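Local coordinates for protein UDP-N-acetylglucosamine 4,6-dehydratase (Vibrio fischeri, PDB 3PVZ) that probably acts as a lyase on UDP-N-acetylglucosamine, removing water from the sugar with the help of bound NAD, at residues K27-V32 with C244-I249; R37-G42 with H64-S69; V51-F56 with S82-I87. One frame throughout, in Å; residues are numbered along the deposited sequence.

Contact 2 joins the first two strands of the Rossmann-type sheet; contact 1 packs two helices, and contact 3 packs the turn after helix 70-83 on helix 46-56. Their centres lie about 18 Å (1 to 2), 15 Å (1 to 3) and 14 Å (2 to 3) apart. Along the chain, both other contacts fall inside the loop closed by contact 1. The segments of contacts 2 and 3 alternate, 37-42, 51-56, 64-69, 82-87, the first three on one beta-alpha-beta unit. Helix 46-56 is the hub: Ile55 and Thr52 pack on Phe38, Val40 and Val65, and Val51 on Cys244. The contacts thus pack helices in layers on one region of the sheet; of the three, contact 2 holds the NAD.

Contact 1. Residues K27-V32 with C244-I249; sequences KELQSV and CLMSCI
Helix segments 27-32 and 244-249 run at 69° to each other with their axes 11.5 Å apart, so the gap is bridged by side chains alone; the closest backbone pair is Leu29 and Ile249, 7.5 Å between CA atoms. Leu29 does most of the reaching. Its CG stands anti to the carbonyl carbon (chi1 -81°), and from there CD2 settles between residues one turn apart on the other helix, 4.0 Å from CD2 of Leu245 and 3.9 Å from CG1 of Ile249. The second branch, CD1, turns to the selenium of Met246, a selenomethionine here, with 4.2 Å between CD1 and SE. One turn further on, Val32 slides past Ile249 in the opposite direction: CG1 of Val32 lies 3.7 Å from CD1 of Ile249, and both methyls of Val32 brush CG2 of Ile249. The interface is wholly apolar and covers 243 Å² in all. Behind it, Ile249 and Cys248 rest on Tyr115 of the central sheet, and Leu245 packs on Glu54 and Ile55 of helix 46-56. Helix 19-34, which leads into the first strand, thereby lies as an outer layer on one of the helices flanking the sheet of a Rossmann-type fold.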
loop_
_atom_site.group_PDB
_atom_site.type_symbol
_atom_site.label_atom_id
_atom_site.label_comp_id
_atom_site.label_asym_id
_atom_site.label_seq_id
_atom_site.Cartn_x
_atom_site.Cartn_y
_atom_site.Cartn_z
ATOM N N LYS A 27 19.546 -27.257 8.581
ATOM C CA LYS A 27 20.892 -27.287 8.083
ATOM C C LYS A 27 20.840 -27.105 6.573
ATOM O O LYS A 27 21.648 -26.363 6.000
ATOM C CB LYS A 27 21.573 -28.602 8.444
ATOM C CG LYS A 27 23.075 -28.644 8.104
ATOM C CD LYS A 27 23.954 -28.512 9.357
ATOM C CE LYS A 27 25.353 -29.158 9.178
ATOM N NZ LYS A 27 25.851 -29.724 10.514
ATOM N N GLU A 28 19.894 -27.788 5.944
ATOM C CA GLU A 28 19.760 -27.729 4.477
ATOM C C GLU A 28 19.211 -26.388 4.071
ATOM O O GLU A 28 19.652 -25.840 3.079
ATOM C CB GLU A 28 18.881 -28.828 3.929
ATOM C CG GLU A 28 18.709 -28.778 2.433
ATOM C CD GLU A 28 18.197 -30.099 1.876
ATOM O OE1 GLU A 28 17.514 -30.872 2.596
ATOM O OE2 GLU A 28 18.508 -30.361 0.726
ATOM N N LEU A 29 18.304 -25.820 4.867
ATOM C CA LEU A 29 17.835 -24.459 4.584
ATOM C C LEU A 29 19.030 -23.470 4.527
ATOM O O LEU A 29 19.143 -22.622 3.611
ATOM C CB LEU A 29 16.852 -24.004 5.642
ATOM C CG LEU A 29 15.408 -24.487 5.503
ATOM C CD1 LEU A 29 14.625 -24.171 6.784
ATOM C CD2 LEU A 29 14.735 -23.867 4.321
ATOM N N GLN A 30 19.927 -23.604 5.501
ATOM C CA GLN A 30 21.031 -22.691 5.642
ATOM C C GLN A 30 22.045 -22.860 4.528
ATOM O O GLN A 30 22.590 -21.911 4.056
ATOM C CB GLN A 30 21.674 -22.859 7.009
ATOM C CG GLN A 30 20.979 -22.040 8.065
ATOM C CD GLN A 30 21.577 -22.257 9.450
ATOM O OE1 GLN A 30 22.762 -22.494 9.562
ATOM N NE2 GLN A 30 20.756 -22.174 10.492
ATOM N N SER A 31 22.285 -24.100 4.128
ATOM C CA SER A 31 23.114 -24.403 2.979
ATOM C C SER A 31 22.540 -23.780 1.719
ATOM O O SER A 31 23.288 -23.109 1.010
ATOM C CB SER A 31 23.299 -25.909 2.832
ATOM O OG SER A 31 23.864 -26.210 1.582
ATOM N N VAL A 32 21.242 -23.949 1.442
ATOM C CA VAL A 32 20.634 -23.421 0.228
ATOM C C VAL A 32 20.612 -21.887 0.189
ATOM O O VAL A 32 21.113 -21.293 -0.759
ATOM C CB VAL A 32 19.224 -23.981 -0.026
ATOM C CG1 VAL A 32 18.496 -23.205 -1.148
ATOM C CG2 VAL A 32 19.301 -25.525 -0.413
ATOM N N CYS A 244 6.067 -20.120 3.552
ATOM C CA CYS A 244 6.606 -19.617 2.262
ATOM C C CYS A 244 7.989 -20.197 1.903
ATOM O O CYS A 244 8.208 -20.620 0.780
ATOM C CB CYS A 244 6.731 -18.088 2.280
ATOM S SG CYS A 244 5.138 -17.250 2.251
ATOM N N LEU A 245 8.914 -20.178 2.859
ATOM C CA LEU A 245 10.297 -20.556 2.607
ATOM C C LEU A 245 10.403 -22.072 2.364
ATOM O O LEU A 245 11.196 -22.499 1.543
ATOM C CB LEU A 245 11.199 -20.179 3.767
ATOM C CG LEU A 245 12.730 -20.464 3.662
ATOM C CD1 LEU A 245 13.399 -19.713 2.589
ATOM C CD2 LEU A 245 13.432 -20.142 4.966
HETATM N N MSE A 246 9.620 -22.857 3.102
HETATM C CA MSE A 246 9.620 -24.308 2.946
HETATM C C MSE A 246 9.076 -24.682 1.580
HETATM O O MSE A 246 9.653 -25.506 0.904
HETATM C CB MSE A 246 8.787 -24.981 4.031
HETATM C CG MSE A 246 9.363 -24.942 5.418
HETATM SE SE MSE A 246 10.991 -25.927 5.618
HETATM C CE MSE A 246 10.349 -27.696 5.145
ATOM N N SER A 247 7.986 -24.038 1.162
ATOM C CA SER A 247 7.434 -24.322 -0.143
ATOM C C SER A 247 8.442 -23.858 -1.180
ATOM O O SER A 247 8.765 -24.582 -2.106
ATOM C CB SER A 247 6.098 -23.647 -0.348
ATOM O OG SER A 247 5.641 -23.854 -1.664
ATOM N N CYS A 248 8.970 -22.661 -0.985
ATOM C CA CYS A 248 10.040 -22.141 -1.865
ATOM C C CYS A 248 11.216 -23.086 -2.106
ATOM O O CYS A 248 11.570 -23.352 -3.250
ATOM C CB CYS A 248 10.623 -20.804 -1.355
ATOM S SG CYS A 248 11.661 -20.057 -2.626
ATOM N N ILE A 249 11.869 -23.513 -1.033
ATOM C CA ILE A 249 13.076 -24.290 -1.147
ATOM C C ILE A 249 12.773 -25.767 -1.430
ATOM O O ILE A 249 13.399 -26.354 -2.289
ATOM C CB ILE A 249 13.882 -24.289 0.150
ATOM C CG1 ILE A 249 14.251 -22.867 0.590
ATOM C CG2 ILE A 249 15.130 -25.242 -0.016
ATOM C CD1 ILE A 249 15.044 -22.076 -0.383
#

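Contact 2. Residues R37-G42 with H64-S69; sequences RFLVLG and HVVDIS. With NAD (nicotinamide-adenine-dinucleotide), chain E.
The flat carboxylate of Asp67 is set against the backbone of Gly42, Asp67 OD2 lying 3.1 Å from Gly42 C. The adenine of NAD has CG2 of Ile68 over one face, 3.6 Å from N1A of NAD, while CG1 of Ile68 approaches the ribose. At the far end of the contact, the His64 ring meets those of Phe94 and Tyr113 with strongly inclined planes, and its ND1 is hydrogen-bonded to the Tyr113 hydroxyl; the Phe38 ring meets that of Tyr115 with the planes nearly parallel.

Asp67 holds the adenosine ribose in a fork: O2B of NAD donates to OD1 of Asp67 (2.7 Å) and O3B of NAD to OD2 of Asp67 (2.6 Å). Further bonds fix the group. Ser69 N gives OD1 an almost straight bond at its anti lone pair, 173° at the hydrogen, closing an Asx turn, and Ala44 N donates to OD2.

Between these ends two parallel strands are zipped by alternating backbone bonds: His64 N to Phe38 O (2.8 Å), Val40 N to His64 O (2.9 Å) and Val66 N to Val40 O (2.9 Å). The bond from Gly42 N to Val66 O is weak, bent to 125° where the strand ends. On one sheet face, Leu39 and Leu41 both meet Val66: CD1 of Leu39 crosses to CG2 of Val66 at 3.8 Å, whereas Leu41 lies side by side with it. Val40 and Val65 occupy the other face, against Thr52 of helix 46-56. At Gly42 the backbone turns to a positive phi (63°), and with no side chain there the ribose oxygen O4B can sit close to CA. A first strand running into a glycine-rich turn, with an acidic residue after the second strand holding the ribose diol, is the dinucleotide-binding beta-alpha-beta unit of NAD-dependent Rossmann folds.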
loop_
_atom_site.group_PDB
_atom_site.type_symbol
_atom_site.label_atom_id
_atom_site.label_comp_id
_atom_site.label_asym_id
_atom_site.label_seq_id
_atom_site.Cartn_x
_atom_site.Cartn_y
_atom_site.Cartn_z
ATOM N N ARG A 37 20.359 -16.720 -4.581
ATOM C CA ARG A 37 19.863 -15.393 -4.815
ATOM C C ARG A 37 18.345 -15.338 -4.780
ATOM O O ARG A 37 17.676 -16.125 -5.457
ATOM C CB ARG A 37 20.337 -14.990 -6.190
ATOM C CG ARG A 37 21.892 -15.000 -6.337
ATOM C CD ARG A 37 22.318 -14.888 -7.765
ATOM N NE ARG A 37 21.910 -16.072 -8.521
ATOM C CZ ARG A 37 22.084 -16.238 -9.821
ATOM N NH1 ARG A 37 21.727 -17.384 -10.378
ATOM N NH2 ARG A 37 22.625 -15.292 -10.565
ATOM N N PHE A 38 17.794 -14.362 -4.072
ATOM C CA PHE A 38 16.364 -14.247 -3.873
ATOM C C PHE A 38 15.830 -12.888 -4.263
ATOM O O PHE A 38 16.382 -11.836 -3.883
ATOM C CB PHE A 38 15.933 -14.514 -2.419
ATOM C CG PHE A 38 16.358 -15.833 -1.869
ATOM C CD1 PHE A 38 15.447 -16.864 -1.754
ATOM C CD2 PHE A 38 17.657 -16.058 -1.499
ATOM C CE1 PHE A 38 15.821 -18.084 -1.250
ATOM C CE2 PHE A 38 18.054 -17.292 -1.032
ATOM C CZ PHE A 38 17.141 -18.301 -0.891
ATOM N N LEU A 39 14.658 -12.921 -4.900
ATOM C CA LEU A 39 13.859 -11.763 -5.185
ATOM C C LEU A 39 12.499 -11.943 -4.467
ATOM O O LEU A 39 11.848 -12.909 -4.701
ATOM C CB LEU A 39 13.648 -11.678 -6.705
ATOM C CG LEU A 39 12.717 -10.566 -7.204
ATOM C CD1 LEU A 39 13.128 -9.114 -6.610
ATOM C CD2 LEU A 39 12.587 -10.578 -8.705
ATOM N N VAL A 40 12.073 -10.988 -3.622
ATOM C CA VAL A 40 10.791 -11.049 -2.966
ATOM C C VAL A 40 9.977 -9.869 -3.388
ATOM O O VAL A 40 10.261 -8.712 -3.020
ATOM C CB VAL A 40 10.947 -11.048 -1.404
ATOM C CG1 VAL A 40 9.594 -11.233 -0.714
ATOM C CG2 VAL A 40 11.918 -12.162 -1.008
ATOM N N LEU A 41 8.913 -10.172 -4.107
ATOM C CA LEU A 41 7.958 -9.207 -4.552
ATOM C C LEU A 41 6.822 -9.097 -3.548
ATOM O O LEU A 41 6.325 -10.044 -3.044
ATOM C CB LEU A 41 7.400 -9.675 -5.897
ATOM C CG LEU A 41 8.498 -9.955 -6.903
ATOM C CD1 LEU A 41 7.871 -10.279 -8.248
ATOM C CD2 LEU A 41 9.468 -8.769 -7.003
ATOM N N GLY A 42 6.355 -7.895 -3.335
ATOM C CA GLY A 42 5.435 -7.620 -2.250
ATOM C C GLY A 42 6.081 -7.893 -0.920
ATOM O O GLY A 42 5.404 -8.243 0.087
ATOM N N HIS A 64 16.831 -9.290 -2.730
ATOM C CA HIS A 64 16.261 -8.054 -3.225
ATOM C C HIS A 64 14.783 -8.040 -2.928
ATOM O O HIS A 64 14.093 -9.006 -3.214
ATOM C CB HIS A 64 16.474 -7.892 -4.711
ATOM C CG HIS A 64 17.864 -7.510 -5.092
ATOM N ND1 HIS A 64 18.203 -7.152 -6.382
ATOM C CD2 HIS A 64 19.002 -7.422 -4.362
ATOM C CE1 HIS A 64 19.496 -6.848 -6.431
ATOM N NE2 HIS A 64 20.006 -7.026 -5.211
ATOM N N VAL A 65 14.329 -6.953 -2.261
ATOM C CA VAL A 65 12.937 -6.791 -1.867
ATOM C C VAL A 65 12.279 -5.685 -2.701
ATOM O O VAL A 65 12.827 -4.609 -2.839
ATOM C CB VAL A 65 12.842 -6.422 -0.358
ATOM C CG1 VAL A 65 11.428 -6.551 0.132
ATOM C CG2 VAL A 65 13.813 -7.320 0.471
ATOM N N VAL A 66 11.113 -5.930 -3.253
ATOM C CA VAL A 66 10.396 -4.942 -4.081
ATOM C C VAL A 66 8.948 -4.751 -3.647
ATOM O O VAL A 66 8.219 -5.701 -3.492
ATOM C CB VAL A 66 10.399 -5.404 -5.510
ATOM C CG1 VAL A 66 9.623 -4.374 -6.464
ATOM C CG2 VAL A 66 11.850 -5.568 -6.005
ATOM N N ASP A 67 8.501 -3.512 -3.446
ATOM C CA ASP A 67 7.137 -3.269 -2.991
ATOM C C ASP A 67 6.831 -1.819 -3.227
ATOM O O ASP A 67 7.724 -0.982 -3.196
ATOM C CB ASP A 67 7.024 -3.561 -1.481
ATOM C CG ASP A 67 5.612 -3.729 -1.025
ATOM O OD1 ASP A 67 4.838 -2.719 -0.967
ATOM O OD2 ASP A 67 5.302 -4.879 -0.643
ATOM N N ILE A 68 5.572 -1.507 -3.454
ATOM C CA ILE A 68 5.228 -0.136 -3.738
ATOM C C ILE A 68 5.254 0.695 -2.491
ATOM O O ILE A 68 5.443 1.886 -2.602
ATOM C CB ILE A 68 3.861 0.055 -4.439
ATOM C CG1 ILE A 68 2.775 -0.755 -3.758
ATOM C CG2 ILE A 68 3.930 -0.346 -5.865
ATOM C CD1 ILE A 68 1.411 -0.482 -4.303
ATOM N N SER A 69 5.130 0.094 -1.309
ATOM C CA SER A 69 5.107 0.885 -0.087
ATOM C C SER A 69 6.528 1.233 0.387
ATOM O O SER A 69 7.199 0.395 0.953
ATOM C CB SER A 69 4.320 0.149 1.028
ATOM O OG SER A 69 4.496 0.815 2.268
HETATM P PA NAD E . -0.518 -7.457 2.200
HETATM O O1A NAD E . -1.551 -6.444 1.830
HETATM O O2A NAD E . 0.028 -7.164 3.564
HETATM O O5B NAD E . 0.813 -7.270 1.350
HETATM C C5B NAD E . 0.650 -7.264 -0.085
HETATM C C4B NAD E . 1.884 -6.491 -0.563
HETATM O O4B NAD E . 1.943 -6.392 -1.971
HETATM C C3B NAD E . 1.861 -5.037 0.008
HETATM O O3B NAD E . 3.066 -4.730 0.678
HETATM C C2B NAD E . 1.656 -4.181 -1.264
HETATM O O2B NAD E . 2.145 -2.849 -1.163
HETATM C C1B NAD E . 2.395 -5.096 -2.267
HETATM N N9A NAD E . 2.001 -4.792 -3.635
HETATM C C8A NAD E . 0.757 -4.764 -4.134
HETATM N N7A NAD E . 0.760 -4.400 -5.374
HETATM C C5A NAD E . 2.070 -4.264 -5.744
HETATM C C6A NAD E . 2.718 -3.893 -6.918
HETATM N N6A NAD E . 1.937 -3.676 -8.027
HETATM N N1A NAD E . 4.044 -3.808 -6.953
HETATM C C2A NAD E . 4.768 -4.040 -5.863
HETATM N N3A NAD E . 4.194 -4.366 -4.732
HETATM C C4A NAD E . 2.877 -4.489 -4.638
HETATM O O3 NAD E . -1.148 -8.929 2.035
HETATM P PN NAD E . -0.530 -10.159 2.906
HETATM O O1N NAD E . -1.353 -10.364 4.167
HETATM O O2N NAD E . 0.916 -10.192 3.185
HETATM O O5D NAD E . -1.049 -11.413 1.964
HETATM C C5D NAD E . -0.203 -11.603 0.840
HETATM C C4D NAD E . -0.763 -12.744 -0.018
HETATM O O4D NAD E . -1.189 -13.853 0.835
HETATM C C3D NAD E . -2.036 -12.273 -0.755
HETATM O O3D NAD E . -2.258 -12.974 -2.000
HETATM C C2D NAD E . -3.167 -12.732 0.193
HETATM O O2D NAD E . -4.419 -12.908 -0.487
HETATM C C1D NAD E . -2.619 -14.072 0.680
HETATM N N1N NAD E . -3.251 -14.517 1.931
HETATM C C2N NAD E . -3.124 -13.748 3.019
HETATM C C3N NAD E . -3.683 -14.125 4.223
HETATM C C7N NAD E . -3.578 -13.278 5.423
HETATM O O7N NAD E . -4.180 -13.667 6.421
HETATM N N7N NAD E . -2.900 -12.120 5.444
HETATM C C4N NAD E . -4.399 -15.345 4.302
HETATM C C5N NAD E . -4.494 -16.120 3.158
HETATM C C6N NAD E . -3.915 -15.676 1.968
#

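Contact 3. Residues V51-F56 with S82-I87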
loop_
_atom_site.group_PDB
_atom_site.type_symbol
_atom_site.label_atom_id
_atom_site.label_comp_id
_atom_site.label_asym_id
_atom_site.label_seq_id
_atom_site.Cartn_x
_atom_site.Cartn_y
_atom_site.Cartn_z
ATOM N N VAL A 51 8.614 -13.609 5.193
ATOM C CA VAL A 51 9.440 -14.568 4.473
ATOM C C VAL A 51 10.819 -13.916 4.178
ATOM O O VAL A 51 11.848 -14.607 4.138
ATOM C CB VAL A 51 8.774 -15.050 3.216
ATOM C CG1 VAL A 51 8.700 -13.895 2.184
ATOM C CG2 VAL A 51 9.557 -16.286 2.680
ATOM N N THR A 52 10.843 -12.589 4.058
ATOM C CA THR A 52 12.098 -11.855 3.824
ATOM C C THR A 52 13.024 -11.998 5.034
ATOM O O THR A 52 14.216 -12.253 4.909
ATOM C CB THR A 52 11.836 -10.334 3.543
ATOM O OG1 THR A 52 11.051 -10.171 2.350
ATOM C CG2 THR A 52 13.176 -9.572 3.340
ATOM N N LYS A 53 12.430 -11.908 6.212
ATOM C CA LYS A 53 13.170 -12.138 7.457
ATOM C C LYS A 53 13.614 -13.603 7.529
ATOM O O LYS A 53 14.771 -13.856 7.787
ATOM C CB LYS A 53 12.334 -11.776 8.636
ATOM C CG LYS A 53 12.043 -10.290 8.636
ATOM C CD LYS A 53 11.658 -9.782 9.970
ATOM C CE LYS A 53 10.280 -10.212 10.337
ATOM N NZ LYS A 53 9.909 -9.612 11.675
ATOM N N GLU A 54 12.741 -14.552 7.232
ATOM C CA GLU A 54 13.197 -15.926 7.217
ATOM C C GLU A 54 14.395 -16.157 6.326
ATOM O O GLU A 54 15.242 -16.962 6.645
ATOM C CB GLU A 54 12.082 -16.921 6.855
ATOM C CG GLU A 54 11.017 -17.019 7.880
ATOM C CD GLU A 54 11.537 -17.496 9.215
ATOM O OE1 GLU A 54 12.069 -18.618 9.249
ATOM O OE2 GLU A 54 11.363 -16.797 10.228
ATOM N N ILE A 55 14.484 -15.451 5.229
ATOM C CA ILE A 55 15.609 -15.590 4.319
ATOM C C ILE A 55 16.822 -14.861 4.920
ATOM O O ILE A 55 17.916 -15.421 5.061
ATOM C CB ILE A 55 15.260 -15.035 2.880
ATOM C CG1 ILE A 55 14.090 -15.804 2.291
ATOM C CG2 ILE A 55 16.519 -15.022 1.976
ATOM C CD1 ILE A 55 13.613 -15.322 0.832
ATOM N N PHE A 56 16.613 -13.610 5.303
ATOM C CA PHE A 56 17.699 -12.783 5.780
ATOM C C PHE A 56 18.502 -13.420 6.940
ATOM O O PHE A 56 19.723 -13.335 6.968
ATOM C CB PHE A 56 17.151 -11.424 6.218
ATOM C CG PHE A 56 18.223 -10.412 6.470
ATOM C CD1 PHE A 56 18.863 -10.374 7.674
ATOM C CD2 PHE A 56 18.618 -9.532 5.484
ATOM C CE1 PHE A 56 19.873 -9.467 7.906
ATOM C CE2 PHE A 56 19.632 -8.586 5.726
ATOM C CZ PHE A 56 20.249 -8.574 6.961
ATOM N N SER A 82 17.436 -4.320 13.683
ATOM C CA SER A 82 17.476 -4.563 15.121
ATOM C C SER A 82 17.371 -6.045 15.483
ATOM O O SER A 82 17.952 -6.485 16.455
ATOM C CB SER A 82 16.439 -3.715 15.863
ATOM O OG SER A 82 15.147 -3.836 15.306
ATOM N N SER A 83 16.665 -6.823 14.685
ATOM C CA SER A 83 16.610 -8.259 14.909
ATOM C C SER A 83 17.902 -8.978 14.532
ATOM O O SER A 83 18.348 -9.829 15.283
ATOM C CB SER A 83 15.463 -8.891 14.133
ATOM O OG SER A 83 14.227 -8.411 14.618
ATOM N N PHE A 84 18.473 -8.667 13.359
ATOM C CA PHE A 84 19.523 -9.519 12.782
ATOM C C PHE A 84 20.797 -8.807 12.473
ATOM O O PHE A 84 21.845 -9.428 12.393
ATOM C CB PHE A 84 19.010 -10.198 11.516
ATOM C CG PHE A 84 17.649 -10.836 11.671
ATOM C CD1 PHE A 84 17.388 -11.698 12.718
ATOM C CD2 PHE A 84 16.654 -10.616 10.715
ATOM C CE1 PHE A 84 16.132 -12.304 12.855
ATOM C CE2 PHE A 84 15.384 -11.215 10.830
ATOM C CZ PHE A 84 15.115 -12.045 11.883
ATOM N N GLY A 85 20.734 -7.507 12.267
ATOM C CA GLY A 85 21.938 -6.752 11.942
ATOM C C GLY A 85 22.187 -6.772 10.425
ATOM O O GLY A 85 21.299 -6.443 9.654
ATOM N N TYR A 86 23.405 -7.125 10.031
ATOM C CA TYR A 86 23.884 -6.975 8.664
ATOM C C TYR A 86 24.482 -8.274 8.180
ATOM O O TYR A 86 24.867 -9.110 8.982
ATOM C CB TYR A 86 24.938 -5.861 8.557
ATOM C CG TYR A 86 24.446 -4.524 9.085
ATOM C CD1 TYR A 86 23.913 -3.581 8.229
ATOM C CD2 TYR A 86 24.477 -4.230 10.447
ATOM C CE1 TYR A 86 23.437 -2.360 8.700
ATOM C CE2 TYR A 86 24.013 -3.003 10.934
ATOM C CZ TYR A 86 23.500 -2.077 10.049
ATOM O OH TYR A 86 23.018 -0.867 10.488
ATOM N N ILE A 87 24.483 -8.432 6.858
ATOM C CA ILE A 87 25.074 -9.562 6.186
ATOM C C ILE A 87 26.057 -9.078 5.126
ATOM O O ILE A 87 26.050 -7.912 4.768
ATOM C CB ILE A 87 23.994 -10.448 5.483
ATOM C CG1 ILE A 87 23.222 -9.631 4.418
ATOM C CG2 ILE A 87 23.092 -11.100 6.521
ATOM C CD1 ILE A 87 22.119 -10.387 3.752
#
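Gly85 O, which accepts a hydrogen bond from NH1 of Arg81, also rests against the Phe56 ring, 3.6 Å from its CZ. Phe56 is the centre of the contact. Its CG is anti to the backbone N (chi1 -169°), which carries the ring out from helix 46-56 into the curve of chain following helix 70-83. Ile87 covers one face: its CG2 lies 4.2 Å from the ring centroid and 27° off the normal, a CH-pi contact, while CD1 of Ile87 comes within 3.7 Å of CE2 of Phe56. CA of Tyr86 is at the ring edge. Phe84 slides past in the opposite direction, and CD2 of Phe84 lies 3.8 Å from CD1 of Phe56. The Phe84 ring has CB of Ser83 over the centre of one face, and CB of Lys53 at its edge, in plane, 3.8 Å from CE2 of Phe84. The Lys53 chain runs at about a right angle to the Phe84 side chain and sends NZ to a salt bridge with Asp79. From strand 90-94, Phe91 meets the Phe56 ring edge-to-face. With no polar bond between the two segments, shape and apolar burial hold the turn after helix 70-83 on helix 46-56, while the charged end of Lys53, paired with Asp79 of helix 70-83, ties the same two elements together.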